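Local coordinates for 3-oxo-tetronate kinase (Haemophilus influenzae, PDB 1YZY), which catalyses the ATP-dependent phosphorylation of 3-oxo-tetronate to 3-oxo-tetronate 4-phosphate, at residues Val249-Asn260 and Ala303-Pro312; Ile287-Leu298 and Thr334-Tyr345. All blocks are in the same frame, centred on the assembly; numbering follows the deposited sequence.

Interaction 1: residues Val249-Asn260 and Ala303-Pro312; sequences VVLSGSCSVMTN and APMVYATVPP
With chi1 of Ser252 at -156°, OG swings opposite the backbone N and reaches Thr309. The chi1 of Thr309, -57°, sets OG1 beside its own backbone N, facing the turn after strand 249-252. The two hydroxyls meet at 3.0 Å, Ser252 OG donating, and Thr309 OG1 in turn donates to Ser254 O at 2.7 Å. Thr309 OG1 is thus held from two directions, and this chain of two hydrogen bonds joins Ser252, at the end of the strand, to the backbone of Ser254. Further along, Val310 N points almost straight at Cys255 SG, 3.5 Å away with 173° at the hydrogen. Asn260, in the first turn of helix 257-266, donates from ND2 to Val310 O (2.9 Å). The acceptor lies in the amide plane of Asn260, yet the donor stands above the plane of the carbonyl, so no lone pair is used.

Before the loops, the segments run as parallel strands. Val250 N bonds to Pro304 O, Val250 O accepts from Val306 N, and Ser252 N and Ser252 O engage Val306 O and Ala308 N. Val250 CB packs on Met305 CB at 3.8 Å. Ser254 probably binds ATP, and Gly253 lies near Thr357, another residue that probably binds ATP; strand 249-252, the turn and helix 257-266 form a strand-turn-helix unit, consistent with a place at the nucleotide site of the C-terminal domain of a four-carbon acid sugar kinase.

Interaction 2: residues Ile287-Leu298 and Thr334-Tyr345; sequences IEQLYQWVIANL and TFAKLAAKLKQY
Tyr291 of helix 287-295 drops as a knob into a hole formed by Leu338, Lys341, Leu342 and Tyr345 of helix 334-345, in a knobs-into-holes contact between helices whose axes approach to 9.7 Å and cross at -45°. Starting at the root, Tyr291 CB touches Leu338 CD1 (3.9 Å). With chi1 at 168°, CG lies opposite the backbone N and the ring extends across the partner helix: CD1 rests against Lys341 CB and Leu342 CD2, CE1 comes to the backbone O of Lys341, and CZ reaches Tyr345 CB. At the tip, OH lies close to Tyr345 CD1 and shares a water with Lys341 O.

The ammonium group of Lys341 sits over one face of this ring. The chain of Lys341 bends at chi3 and chi4, bringing NZ 3.9 Å from the Tyr291 ring centroid and nearly along its normal, a cation-pi contact. NZ also makes a long salt bridge to Glu288 OE1, and a water accepting from NZ donates to Glu288 OE2, while Gln292 NE2 bonds to the same OE2. The Tyr291 edge is turned toward the face of Tyr345 in an offset edge-to-face pair, planes at 89°.

Ile287 is a second knob, among Thr334, Lys337, Leu338 and Lys341. On the inner side, Leu342 CD2 meets Val294 CG1 at 3.5 Å. At the far end Ile295 CG2 makes a CH-pi contact over the face of Tyr345, 3.8 Å from the ring centroid, and a water links Ile295 O to Tyr345 OH.

Interaction 1 is mostly buried, with parallel strands joined by backbone hydrogen bonds and a loop end held by hydroxyl, thiol and amide groups near the probable ATP site. Interaction 2, about 16 Å away between centres, is only partly buried; no direct hydrogen bond crosses it, and leucines and Val294 on its inner side give way to aromatic, charged and water-mediated contacts outside. The helices lie on the face of the strands that carries Leu251 and Val306: Leu338 touches both residues, Val294 packs on Val249 and Val306, and Phe335 CZ comes within 3.4 Å of Ser252 O. Helix 286-295 is followed, after a short loop, by strand 305-307, so this consecutive pair contributes one element to each layer.

Interaction 1: residues Val249-Asn260 and Ala303-Pro312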
loop_
_atom_site.group_PDB
_atom_site.type_symbol
_atom_site.label_atom_id
_atom_site.label_comp_id
_atom_site.label_asym_id
_atom_site.label_seq_id
_atom_site.Cartn_x
_atom_site.Cartn_y
_atom_site.Cartn_z
ATOM N N VAL A 249 19.442 12.485 0.455
ATOM C CA VAL A 249 18.814 13.803 0.450
ATOM C C VAL A 249 17.371 13.730 0.964
ATOM O O VAL A 249 16.662 12.745 0.736
ATOM C CB VAL A 249 18.854 14.459 -0.971
ATOM C CG1 VAL A 249 17.982 13.690 -1.954
ATOM C CG2 VAL A 249 18.433 15.917 -0.899
ATOM N N VAL A 250 16.978 14.751 1.716
ATOM C CA VAL A 250 15.634 14.853 2.268
ATOM C C VAL A 250 14.926 15.989 1.541
ATOM O O VAL A 250 15.431 17.113 1.498
ATOM C CB VAL A 250 15.663 15.180 3.800
ATOM C CG1 VAL A 250 14.262 15.437 4.321
ATOM C CG2 VAL A 250 16.302 14.043 4.581
ATOM N N LEU A 251 13.782 15.682 0.939
ATOM C CA LEU A 251 12.986 16.676 0.220
ATOM C C LEU A 251 11.598 16.719 0.868
ATOM O O LEU A 251 10.765 15.850 0.627
ATOM C CB LEU A 251 12.913 16.309 -1.270
ATOM C CG LEU A 251 14.267 16.156 -1.997
ATOM C CD1 LEU A 251 14.087 15.555 -3.361
ATOM C CD2 LEU A 251 14.994 17.486 -2.098
ATOM N N SER A 252 11.366 17.746 1.683
ATOM C CA SER A 252 10.120 17.929 2.436
ATOM C C SER A 252 9.194 19.020 1.901
ATOM O O SER A 252 9.562 20.190 1.872
ATOM C CB SER A 252 10.477 18.264 3.885
ATOM O OG SER A 252 9.433 17.935 4.779
ATOM N N GLY A 253 7.976 18.647 1.526
ATOM C CA GLY A 253 7.037 19.629 1.014
ATOM C C GLY A 253 5.724 19.767 1.768
ATOM O O GLY A 253 4.994 20.741 1.561
ATOM N N SER A 254 5.405 18.794 2.619
ATOM C CA SER A 254 4.160 18.801 3.390
ATOM C C SER A 254 4.100 19.866 4.475
ATOM O O SER A 254 5.087 20.146 5.138
ATOM C CB SER A 254 3.916 17.426 4.026
ATOM O OG SER A 254 2.609 17.331 4.581
ATOM N N CYS A 255 2.923 20.449 4.660
ATOM C CA CYS A 255 2.737 21.466 5.683
ATOM C C CYS A 255 1.763 21.004 6.762
ATOM O O CYS A 255 0.999 21.803 7.314
ATOM C CB CYS A 255 2.262 22.763 5.050
ATOM S SG CYS A 255 3.443 23.438 3.877
ATOM N N SER A 256 1.752 19.698 7.007
ATOM C CA SER A 256 0.900 19.111 8.030
ATOM C C SER A 256 1.537 19.289 9.401
ATOM O O SER A 256 2.746 19.485 9.516
ATOM C CB SER A 256 0.650 17.630 7.746
ATOM O OG SER A 256 -0.425 17.472 6.827
ATOM N N VAL A 257 0.709 19.254 10.437
ATOM C CA VAL A 257 1.180 19.417 11.804
ATOM C C VAL A 257 2.369 18.523 12.154
ATOM O O VAL A 257 3.334 18.989 12.770
ATOM C CB VAL A 257 0.038 19.172 12.821
ATOM C CG1 VAL A 257 -0.973 20.299 12.740
ATOM C CG2 VAL A 257 -0.645 17.826 12.543
ATOM N N MET A 258 2.290 17.248 11.772
ATOM C CA MET A 258 3.359 16.292 12.059
ATOM C C MET A 258 4.648 16.574 11.291
ATOM O O MET A 258 5.744 16.468 11.850
ATOM C CB MET A 258 2.887 14.858 11.801
ATOM C CG MET A 258 3.951 13.807 12.071
ATOM S SD MET A 258 4.881 14.149 13.580
ATOM C CE MET A 258 3.746 13.590 14.818
ATOM N N THR A 259 4.516 16.953 10.024
ATOM C CA THR A 259 5.681 17.247 9.199
ATOM C C THR A 259 6.411 18.504 9.685
ATOM O O THR A 259 7.644 18.537 9.733
ATOM C CB THR A 259 5.298 17.401 7.711
ATOM O OG1 THR A 259 4.653 16.204 7.258
ATOM C CG2 THR A 259 6.541 17.644 6.861
ATOM N N ASN A 260 5.650 19.529 10.055
ATOM C CA ASN A 260 6.230 20.769 10.540
ATOM C C ASN A 260 7.102 20.527 11.754
ATOM O O ASN A 260 8.112 21.202 11.944
ATOM C CB ASN A 260 5.144 21.771 10.887
ATOM C CG ASN A 260 5.028 22.863 9.863
ATOM O OD1 ASN A 260 5.728 23.877 9.934
ATOM N ND2 ASN A 260 4.139 22.675 8.899
ATOM N N ALA A 303 22.001 13.754 6.085
ATOM C CA ALA A 303 21.658 14.252 4.759
ATOM C C ALA A 303 21.082 15.664 4.771
ATOM O O ALA A 303 20.341 16.041 5.684
ATOM C CB ALA A 303 20.693 13.308 4.095
ATOM N N PRO A 304 21.446 16.481 3.767
ATOM C CA PRO A 304 20.944 17.854 3.693
ATOM C C PRO A 304 19.454 17.876 3.333
ATOM O O PRO A 304 18.972 17.042 2.573
ATOM C CB PRO A 304 21.820 18.467 2.603
ATOM C CG PRO A 304 22.049 17.331 1.691
ATOM C CD PRO A 304 22.356 16.197 2.645
ATOM N N MET A 305 18.730 18.846 3.866
ATOM C CA MET A 305 17.306 18.932 3.603
ATOM C C MET A 305 16.850 20.270 3.011
ATOM O O MET A 305 17.083 21.370 3.523
ATOM C CB MET A 305 16.530 18.746 4.917
ATOM C CG MET A 305 15.078 19.229 4.870
ATOM S SD MET A 305 14.139 18.886 6.361
ATOM C CE MET A 305 14.780 20.106 7.516
ATOM N N VAL A 306 16.168 20.118 1.878
ATOM C CA VAL A 306 15.511 21.152 1.091
ATOM C C VAL A 306 14.026 21.001 1.409
ATOM O O VAL A 306 13.432 19.964 1.107
ATOM C CB VAL A 306 15.705 21.040 -0.427
ATOM C CG1 VAL A 306 15.148 22.274 -1.095
ATOM C CG2 VAL A 306 17.165 20.875 -0.769
ATOM N N TYR A 307 13.418 22.027 1.991
ATOM C CA TYR A 307 12.019 21.926 2.378
ATOM C C TYR A 307 11.104 23.097 2.067
ATOM O O TYR A 307 11.511 24.255 2.119
ATOM C CB TYR A 307 11.927 21.624 3.879
ATOM C CG TYR A 307 12.463 22.726 4.774
ATOM C CD1 TYR A 307 11.594 23.586 5.448
ATOM C CD2 TYR A 307 13.840 22.918 4.934
ATOM C CE1 TYR A 307 12.081 24.608 6.250
ATOM C CE2 TYR A 307 14.335 23.930 5.733
ATOM C CZ TYR A 307 13.452 24.774 6.386
ATOM O OH TYR A 307 13.943 25.803 7.155
ATOM N N ALA A 308 9.850 22.775 1.776
ATOM C CA ALA A 308 8.822 23.770 1.503
ATOM C C ALA A 308 7.937 23.860 2.752
ATOM O O ALA A 308 7.196 24.824 2.941
ATOM C CB ALA A 308 7.994 23.356 0.290
ATOM N N THR A 309 8.062 22.857 3.613
ATOM C CA THR A 309 7.303 22.752 4.854
ATOM C C THR A 309 7.245 24.004 5.733
ATOM O O THR A 309 8.256 24.429 6.301
ATOM C CB THR A 309 7.856 21.611 5.699
ATOM O OG1 THR A 309 7.801 20.399 4.940
ATOM C CG2 THR A 309 7.066 21.456 6.994
ATOM N N VAL A 310 6.049 24.578 5.844
ATOM C CA VAL A 310 5.793 25.752 6.680
ATOM C C VAL A 310 4.480 25.514 7.423
ATOM O O VAL A 310 3.623 24.759 6.950
ATOM C CB VAL A 310 5.669 27.071 5.863
ATOM C CG1 VAL A 310 7.023 27.521 5.376
ATOM C CG2 VAL A 310 4.703 26.901 4.703
ATOM N N PRO A 311 4.297 26.166 8.589
ATOM C CA PRO A 311 3.070 26.003 9.378
ATOM C C PRO A 311 1.824 26.169 8.509
ATOM O O PRO A 311 1.812 26.992 7.587
ATOM C CB PRO A 311 3.184 27.128 10.407
ATOM C CG PRO A 311 4.650 27.213 10.637
ATOM C CD PRO A 311 5.206 27.132 9.234
ATOM N N PRO A 312 0.771 25.372 8.778
ATOM C CA PRO A 312 -0.477 25.448 8.009
ATOM C C PRO A 312 -1.041 26.871 7.965
ATOM O O PRO A 312 -1.869 27.194 7.112
ATOM C CB PRO A 312 -1.400 24.473 8.748
ATOM C CG PRO A 312 -0.799 24.373 10.123
ATOM C CD PRO A 312 0.666 24.351 9.832
#

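Interaction 2: residues Ile287-Leu298 and Thr334-Tyr345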
loop_
_atom_site.group_PDB
_atom_site.type_symbol
_atom_site.label_atom_id
_atom_site.label_comp_id
_atom_site.label_asym_id
_atom_site.label_seq_id
_atom_site.Cartn_x
_atom_site.Cartn_y
_atom_site.Cartn_z
ATOM N N ILE A 287 16.859 26.207 -9.340
ATOM C CA ILE A 287 17.116 24.780 -9.327
ATOM C C ILE A 287 18.619 24.515 -9.336
ATOM O O ILE A 287 19.093 23.579 -8.692
ATOM C CB ILE A 287 16.399 24.090 -10.509
ATOM C CG1 ILE A 287 14.879 24.204 -10.306
ATOM C CG2 ILE A 287 16.836 22.631 -10.635
ATOM C CD1 ILE A 287 14.046 23.782 -11.491
ATOM N N GLU A 288 19.369 25.344 -10.055
ATOM C CA GLU A 288 20.817 25.175 -10.116
ATOM C C GLU A 288 21.461 25.540 -8.787
ATOM O O GLU A 288 22.445 24.929 -8.382
ATOM C CB GLU A 288 21.426 26.020 -11.237
ATOM C CG GLU A 288 22.923 25.746 -11.490
ATOM C CD GLU A 288 23.205 24.349 -12.040
ATOM O OE1 GLU A 288 22.317 23.764 -12.704
ATOM O OE2 GLU A 288 24.328 23.840 -11.826
ATOM N N GLN A 289 20.918 26.552 -8.120
ATOM C CA GLN A 289 21.449 26.979 -6.833
ATOM C C GLN A 289 21.241 25.874 -5.794
ATOM O O GLN A 289 22.162 25.529 -5.056
ATOM C CB GLN A 289 20.764 28.265 -6.367
ATOM C CG GLN A 289 21.419 28.887 -5.144
ATOM C CD GLN A 289 20.505 29.839 -4.401
ATOM O OE1 GLN A 289 19.593 30.426 -4.981
ATOM N NE2 GLN A 289 20.749 30.001 -3.105
ATOM N N LEU A 290 20.018 25.354 -5.725
ATOM C CA LEU A 290 19.663 24.287 -4.793
ATOM C C LEU A 290 20.494 23.033 -5.035
ATOM O O LEU A 290 20.855 22.335 -4.085
ATOM C CB LEU A 290 18.181 23.922 -4.926
ATOM C CG LEU A 290 17.101 24.943 -4.584
ATOM C CD1 LEU A 290 15.764 24.402 -5.016
ATOM C CD2 LEU A 290 17.104 25.237 -3.104
ATOM N N TYR A 291 20.716 22.706 -6.305
ATOM C CA TYR A 291 21.502 21.530 -6.682
ATOM C C TYR A 291 22.924 21.628 -6.147
ATOM O O TYR A 291 23.450 20.671 -5.569
ATOM C CB TYR A 291 21.535 21.383 -8.208
ATOM C CG TYR A 291 22.550 20.380 -8.719
ATOM C CD1 TYR A 291 22.291 19.009 -8.676
ATOM C CD2 TYR A 291 23.761 20.801 -9.264
ATOM C CE1 TYR A 291 23.213 18.088 -9.167
ATOM C CE2 TYR A 291 24.690 19.885 -9.755
ATOM C CZ TYR A 291 24.408 18.535 -9.708
ATOM O OH TYR A 291 25.303 17.631 -10.229
ATOM N N GLN A 292 23.551 22.776 -6.394
ATOM C CA GLN A 292 24.916 23.017 -5.954
ATOM C C GLN A 292 24.996 22.956 -4.440
ATOM O O GLN A 292 25.911 22.338 -3.898
ATOM C CB GLN A 292 25.430 24.369 -6.472
ATOM C CG GLN A 292 25.520 24.471 -8.001
ATOM C CD GLN A 292 26.487 23.467 -8.637
ATOM O OE1 GLN A 292 27.479 23.055 -8.029
ATOM N NE2 GLN A 292 26.208 23.090 -9.885
ATOM N N TRP A 293 24.035 23.587 -3.766
ATOM C CA TRP A 293 23.985 23.591 -2.305
ATOM C C TRP A 293 23.880 22.157 -1.743
ATOM O O TRP A 293 24.609 21.789 -0.824
ATOM C CB TRP A 293 22.817 24.457 -1.819
ATOM C CG TRP A 293 22.662 24.517 -0.312
ATOM C CD1 TRP A 293 23.169 25.466 0.527
ATOM C CD2 TRP A 293 21.957 23.587 0.523
ATOM N NE1 TRP A 293 22.832 25.185 1.829
ATOM C CE2 TRP A 293 22.090 24.036 1.855
ATOM C CE3 TRP A 293 21.225 22.415 0.272
ATOM C CZ2 TRP A 293 21.521 23.353 2.936
ATOM C CZ3 TRP A 293 20.658 21.736 1.351
ATOM C CH2 TRP A 293 20.813 22.211 2.666
ATOM N N VAL A 294 22.974 21.353 -2.287
ATOM C CA VAL A 294 22.806 19.971 -1.826
ATOM C C VAL A 294 24.100 19.159 -1.909
ATOM O O VAL A 294 24.529 18.571 -0.921
ATOM C CB VAL A 294 21.708 19.216 -2.636
ATOM C CG1 VAL A 294 21.719 17.729 -2.292
ATOM C CG2 VAL A 294 20.343 19.808 -2.351
ATOM N N ILE A 295 24.681 19.088 -3.105
ATOM C CA ILE A 295 25.903 18.321 -3.321
ATOM C C ILE A 295 27.106 18.816 -2.513
ATOM O O ILE A 295 28.021 18.043 -2.225
ATOM C CB ILE A 295 26.263 18.236 -4.824
ATOM C CG1 ILE A 295 26.608 19.620 -5.381
ATOM C CG2 ILE A 295 25.088 17.666 -5.611
ATOM C CD1 ILE A 295 27.158 19.590 -6.800
ATOM N N ALA A 296 27.102 20.094 -2.152
ATOM C CA ALA A 296 28.189 20.677 -1.371
ATOM C C ALA A 296 27.996 20.425 0.117
ATOM O O ALA A 296 28.854 20.773 0.939
ATOM C CB ALA A 296 28.289 22.163 -1.638
ATOM N N ASN A 297 26.865 19.820 0.458
ATOM C CA ASN A 297 26.546 19.503 1.842
ATOM C C ASN A 297 26.187 18.030 1.971
ATOM O O ASN A 297 25.466 17.640 2.891
ATOM C CB ASN A 297 25.391 20.371 2.341
ATOM C CG ASN A 297 25.820 21.789 2.657
ATOM O OD1 ASN A 297 26.639 22.016 3.549
ATOM N ND2 ASN A 297 25.241 22.756 1.955
ATOM N N LEU A 298 26.688 17.215 1.045
ATOM C CA LEU A 298 26.429 15.778 1.053
ATOM C C LEU A 298 27.381 15.006 1.957
ATOM O O LEU A 298 27.319 13.778 2.032
ATOM C CB LEU A 298 26.520 15.203 -0.361
ATOM C CG LEU A 298 25.317 15.353 -1.285
ATOM C CD1 LEU A 298 25.619 14.654 -2.595
ATOM C CD2 LEU A 298 24.071 14.755 -0.641
ATOM N N THR A 334 10.070 22.145 -8.871
ATOM C CA THR A 334 11.404 22.336 -8.312
ATOM C C THR A 334 11.980 21.049 -7.725
ATOM O O THR A 334 13.123 20.691 -8.020
ATOM C CB THR A 334 11.437 23.472 -7.249
ATOM O OG1 THR A 334 11.116 24.729 -7.865
ATOM C CG2 THR A 334 12.824 23.583 -6.634
ATOM N N PHE A 335 11.209 20.374 -6.874
ATOM C CA PHE A 335 11.658 19.118 -6.275
ATOM C C PHE A 335 11.923 18.089 -7.366
ATOM O O PHE A 335 12.906 17.356 -7.321
ATOM C CB PHE A 335 10.605 18.562 -5.307
ATOM C CG PHE A 335 10.635 19.184 -3.938
ATOM C CD1 PHE A 335 11.801 19.177 -3.178
ATOM C CD2 PHE A 335 9.481 19.737 -3.389
ATOM C CE1 PHE A 335 11.816 19.707 -1.889
ATOM C CE2 PHE A 335 9.486 20.271 -2.103
ATOM C CZ PHE A 335 10.658 20.255 -1.350
ATOM N N ALA A 336 11.026 18.026 -8.337
ATOM C CA ALA A 336 11.146 17.089 -9.436
ATOM C C ALA A 336 12.410 17.312 -10.248
ATOM O O ALA A 336 13.120 16.358 -10.571
ATOM C CB ALA A 336 9.931 17.190 -10.336
ATOM N N LYS A 337 12.672 18.559 -10.621
ATOM C CA LYS A 337 13.862 18.846 -11.413
ATOM C C LYS A 337 15.162 18.719 -10.619
ATOM O O LYS A 337 16.213 18.391 -11.187
ATOM C CB LYS A 337 13.739 20.206 -12.104
ATOM C CG LYS A 337 12.835 20.158 -13.327
ATOM C CD LYS A 337 12.682 21.517 -13.991
ATOM C CE LYS A 337 11.691 21.443 -15.154
ATOM N NZ LYS A 337 11.329 22.783 -15.699
ATOM N N LEU A 338 15.083 18.959 -9.310
ATOM C CA LEU A 338 16.241 18.841 -8.442
ATOM C C LEU A 338 16.551 17.371 -8.237
ATOM O O LEU A 338 17.707 16.955 -8.316
ATOM C CB LEU A 338 15.961 19.506 -7.098
ATOM C CG LEU A 338 17.009 19.415 -5.979
ATOM C CD1 LEU A 338 18.349 19.986 -6.419
ATOM C CD2 LEU A 338 16.494 20.155 -4.754
ATOM N N ALA A 339 15.513 16.582 -7.978
ATOM C CA ALA A 339 15.668 15.149 -7.753
ATOM C C ALA A 339 16.269 14.460 -8.963
ATOM O O ALA A 339 17.003 13.480 -8.826
ATOM C CB ALA A 339 14.340 14.525 -7.409
ATOM N N ALA A 340 15.904 14.930 -10.149
ATOM C CA ALA A 340 16.429 14.357 -11.385
ATOM C C ALA A 340 17.911 14.689 -11.551
ATOM O O ALA A 340 18.689 13.856 -12.022
ATOM C CB ALA A 340 15.641 14.861 -12.575
ATOM N N LYS A 341 18.290 15.910 -11.183
ATOM C CA LYS A 341 19.682 16.348 -11.280
ATOM C C LYS A 341 20.547 15.628 -10.255
ATOM O O LYS A 341 21.672 15.232 -10.559
ATOM C CB LYS A 341 19.795 17.866 -11.088
ATOM C CG LYS A 341 19.099 18.682 -12.178
ATOM C CD LYS A 341 19.361 20.178 -12.045
ATOM C CE LYS A 341 20.476 20.662 -12.974
ATOM N NZ LYS A 341 21.820 20.081 -12.671
ATOM N N LEU A 342 20.019 15.467 -9.043
ATOM C CA LEU A 342 20.743 14.787 -7.972
ATOM C C LEU A 342 20.978 13.321 -8.301
ATOM O O LEU A 342 22.028 12.776 -7.965
ATOM C CB LEU A 342 19.998 14.914 -6.640
ATOM C CG LEU A 342 19.820 16.322 -6.072
ATOM C CD1 LEU A 342 18.899 16.286 -4.877
ATOM C CD2 LEU A 342 21.168 16.920 -5.699
ATOM N N LYS A 343 20.006 12.677 -8.944
ATOM C CA LYS A 343 20.162 11.269 -9.298
ATOM C C LYS A 343 21.246 11.110 -10.356
ATOM O O LYS A 343 22.017 10.147 -10.319
ATOM C CB LYS A 343 18.854 10.658 -9.805
ATOM C CG LYS A 343 18.876 9.124 -9.827
ATOM C CD LYS A 343 17.712 8.530 -10.596
ATOM C CE LYS A 343 17.947 8.586 -12.095
ATOM N NZ LYS A 343 16.780 8.089 -12.872
ATOM N N GLN A 344 21.263 12.021 -11.329
ATOM C CA GLN A 344 22.270 11.993 -12.388
ATOM C C GLN A 344 23.655 12.221 -11.779
ATOM O O GLN A 344 24.646 11.635 -12.220
ATOM C CB GLN A 344 21.964 13.054 -13.454
ATOM C CG GLN A 344 23.062 13.246 -14.515
ATOM C CD GLN A 344 23.405 11.970 -15.292
ATOM O OE1 GLN A 344 24.569 11.726 -15.621
ATOM N NE2 GLN A 344 22.390 11.172 -15.606
ATOM N N TYR A 345 23.717 13.069 -10.758
ATOM C CA TYR A 345 24.970 13.359 -10.071
ATOM C C TYR A 345 25.482 12.144 -9.288
ATOM O O TYR A 345 26.690 11.911 -9.210
ATOM C CB TYR A 345 24.796 14.566 -9.142
ATOM C CG TYR A 345 25.983 14.829 -8.252
ATOM C CD1 TYR A 345 27.148 15.405 -8.757
ATOM C CD2 TYR A 345 25.956 14.470 -6.908
ATOM C CE1 TYR A 345 28.263 15.613 -7.941
ATOM C CE2 TYR A 345 27.060 14.672 -6.086
ATOM C CZ TYR A 345 28.211 15.241 -6.604
ATOM O OH TYR A 345 29.303 15.421 -5.782
HETATM O O HOH W 1 24.585 21.156 -13.528
HETATM O O HOH W 2 23.638 16.249 -12.557
HETATM O O HOH W 3 29.228 15.759 -3.019
#